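Local coordinates for protein cysteine desulfurase (Thermococcus onnurineus, PDB 5B89) that probably releases sulfur from L-cysteine with the help of pyridoxal 5'-phosphate, passing it to a sulfur carrier and leaving L-alanine, at residues Val101-Asn105 and Thr106-Leu110. Numbering follows the deposited sequence.
Sequences VFTKN and TSESL. With PLP (pyridoxal-5'-phosphate), chain G.
Glu108 OE1 is gripped by Lys104 twice, through backbone N at 2.8 Å and through NZ at 2.9 Å, from opposite faces of the carboxylate plane. This is the turn from strand 100-103, at the edge of the large mixed sheet of a class-V aminotransferase, a fold-type I PLP enzyme, into helix 106-117, whose N-terminus meets the cofactor phosphate. The lysine chain bends at chi3 (73°) and chi4 (56°), which curls NZ back to Glu108 OE1. NZ also pairs with Glu108 OE2 of the second subunit; with its reciprocal bridge, this gathers two lysines and two glutamates at the buried dimer interface. A glutamate suits this place because its extended chain reaches the strand, CD lying 3.6 Å from Thr103 CB, and a water links OE2 to Phe102 O. With an alanine at Glu108, the backbone N-H and NZ of Lys104 would probably lose their shared acceptor, and the second subunit's Lys104 its partner at OE2. Asn105 suits the N-cap because its short amide can turn back on the first turn: with CG between backbone N and carbonyl carbon (chi1 56°), OD1 takes Glu108 N at 2.7 Å in a nearly straight bond, while ND2 donates to carbonyl oxygens of Ala286 and Thr288 of the second subunit. Asn105 O accepts from Ser109 N. Small hydroxyl residues fit between strand and helix, where Thr103 OG1 and Ser109 OG share a hydrogen bond of 2.9 Å. Ser107, whose hydroxyl also bonds to Ser136, serves the phosphate twice: its N-H donates to PLP O3P at 3.0 Å, and its OG donates to that same oxygen at 2.7 Å.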
# COMPACT_ATOMS: atom_id res chain seq x y z
N VAL B 101 -10.67 -4.37 5.78
CA VAL B 101 -9.20 -4.56 5.70
C VAL B 101 -8.66 -3.45 4.80
O VAL B 101 -9.17 -3.19 3.71
CB VAL B 101 -8.88 -5.91 5.11
CG1 VAL B 101 -7.39 -6.20 4.82
CG2 VAL B 101 -9.42 -7.08 6.00
N PHE B 102 -7.57 -2.80 5.21
CA PHE B 102 -6.90 -1.85 4.37
C PHE B 102 -5.84 -2.52 3.53
O PHE B 102 -5.03 -3.33 3.97
CB PHE B 102 -6.31 -0.71 5.20
CG PHE B 102 -7.33 0.18 5.83
CD1 PHE B 102 -8.15 0.93 5.00
CD2 PHE B 102 -7.48 0.33 7.21
CE1 PHE B 102 -9.12 1.77 5.53
CE2 PHE B 102 -8.42 1.21 7.72
CZ PHE B 102 -9.20 1.97 6.92
N THR B 103 -5.82 -2.11 2.28
CA THR B 103 -4.91 -2.54 1.24
C THR B 103 -4.31 -1.32 0.55
O THR B 103 -4.51 -0.25 0.97
CB THR B 103 -5.65 -3.38 0.17
OG1 THR B 103 -6.59 -2.54 -0.48
CG2 THR B 103 -6.39 -4.51 0.83
N LYS B 104 -3.58 -1.53 -0.54
CA LYS B 104 -3.01 -0.37 -1.24
C LYS B 104 -3.92 0.22 -2.31
O LYS B 104 -3.80 1.33 -2.64
CB LYS B 104 -1.61 -0.64 -1.82
CG LYS B 104 -1.57 -1.17 -3.20
CD LYS B 104 -0.16 -1.10 -3.79
CE LYS B 104 0.65 -2.17 -3.11
NZ LYS B 104 0.01 -3.53 -3.26
N ASN B 105 -4.82 -0.59 -2.80
CA ASN B 105 -5.74 -0.20 -3.87
C ASN B 105 -6.73 -1.34 -4.16
O ASN B 105 -6.63 -2.37 -3.60
CB ASN B 105 -4.98 0.18 -5.17
CG ASN B 105 -4.05 -0.92 -5.67
OD1 ASN B 105 -4.27 -2.05 -5.51
ND2 ASN B 105 -2.97 -0.49 -6.27
N THR B 106 -7.65 -1.07 -5.06
CA THR B 106 -8.67 -2.09 -5.43
C THR B 106 -8.02 -3.30 -5.98
O THR B 106 -8.41 -4.43 -5.73
CB THR B 106 -9.67 -1.54 -6.43
OG1 THR B 106 -10.45 -0.49 -5.85
CG2 THR B 106 -10.58 -2.55 -6.98
N SER B 107 -6.98 -3.09 -6.81
CA SER B 107 -6.29 -4.20 -7.49
C SER B 107 -5.70 -5.17 -6.43
O SER B 107 -5.92 -6.44 -6.58
CB SER B 107 -5.19 -3.70 -8.37
OG SER B 107 -5.75 -2.84 -9.38
N GLU B 108 -5.02 -4.67 -5.41
CA GLU B 108 -4.53 -5.51 -4.31
C GLU B 108 -5.74 -6.25 -3.68
O GLU B 108 -5.69 -7.48 -3.51
CB GLU B 108 -3.73 -4.76 -3.26
CG GLU B 108 -3.24 -5.66 -2.14
CD GLU B 108 -2.59 -4.87 -0.98
OE1 GLU B 108 -2.02 -3.81 -1.21
OE2 GLU B 108 -2.48 -5.45 0.12
N SER B 109 -6.81 -5.51 -3.34
CA SER B 109 -7.96 -6.16 -2.73
C SER B 109 -8.52 -7.32 -3.53
O SER B 109 -8.73 -8.43 -2.96
CB SER B 109 -9.06 -5.15 -2.57
OG SER B 109 -8.71 -4.10 -1.68
N LEU B 110 -8.67 -7.17 -4.85
CA LEU B 110 -9.23 -8.26 -5.66
C LEU B 110 -8.27 -9.43 -5.81
O LEU B 110 -8.68 -10.57 -5.72
CB LEU B 110 -9.63 -7.74 -7.05
CG LEU B 110 -10.78 -6.74 -7.04
CD1 LEU B 110 -10.92 -6.01 -8.37
CD2 LEU B 110 -12.14 -7.34 -6.64
N1 PLP G . -11.72 -1.58 -11.23
C2 PLP G . -12.36 -0.51 -11.76
C2A PLP G . -13.79 -0.62 -12.25
C3 PLP G . -11.62 0.68 -11.88
O3 PLP G . -12.21 1.78 -12.41
C4 PLP G . -10.29 0.75 -11.38
C4A PLP G . -9.50 2.10 -11.60
C5 PLP G . -9.75 -0.40 -10.76
C6 PLP G . -10.46 -1.58 -10.70
C5A PLP G . -8.31 -0.34 -10.26
O4P PLP G . -8.24 0.58 -9.13
P PLP G . -6.79 0.77 -8.61
O1P PLP G . -6.94 1.78 -7.57
O2P PLP G . -5.99 1.28 -9.81
O3P PLP G . -6.28 -0.52 -8.17
O HOH W 1 -3.29 -5.47 2.87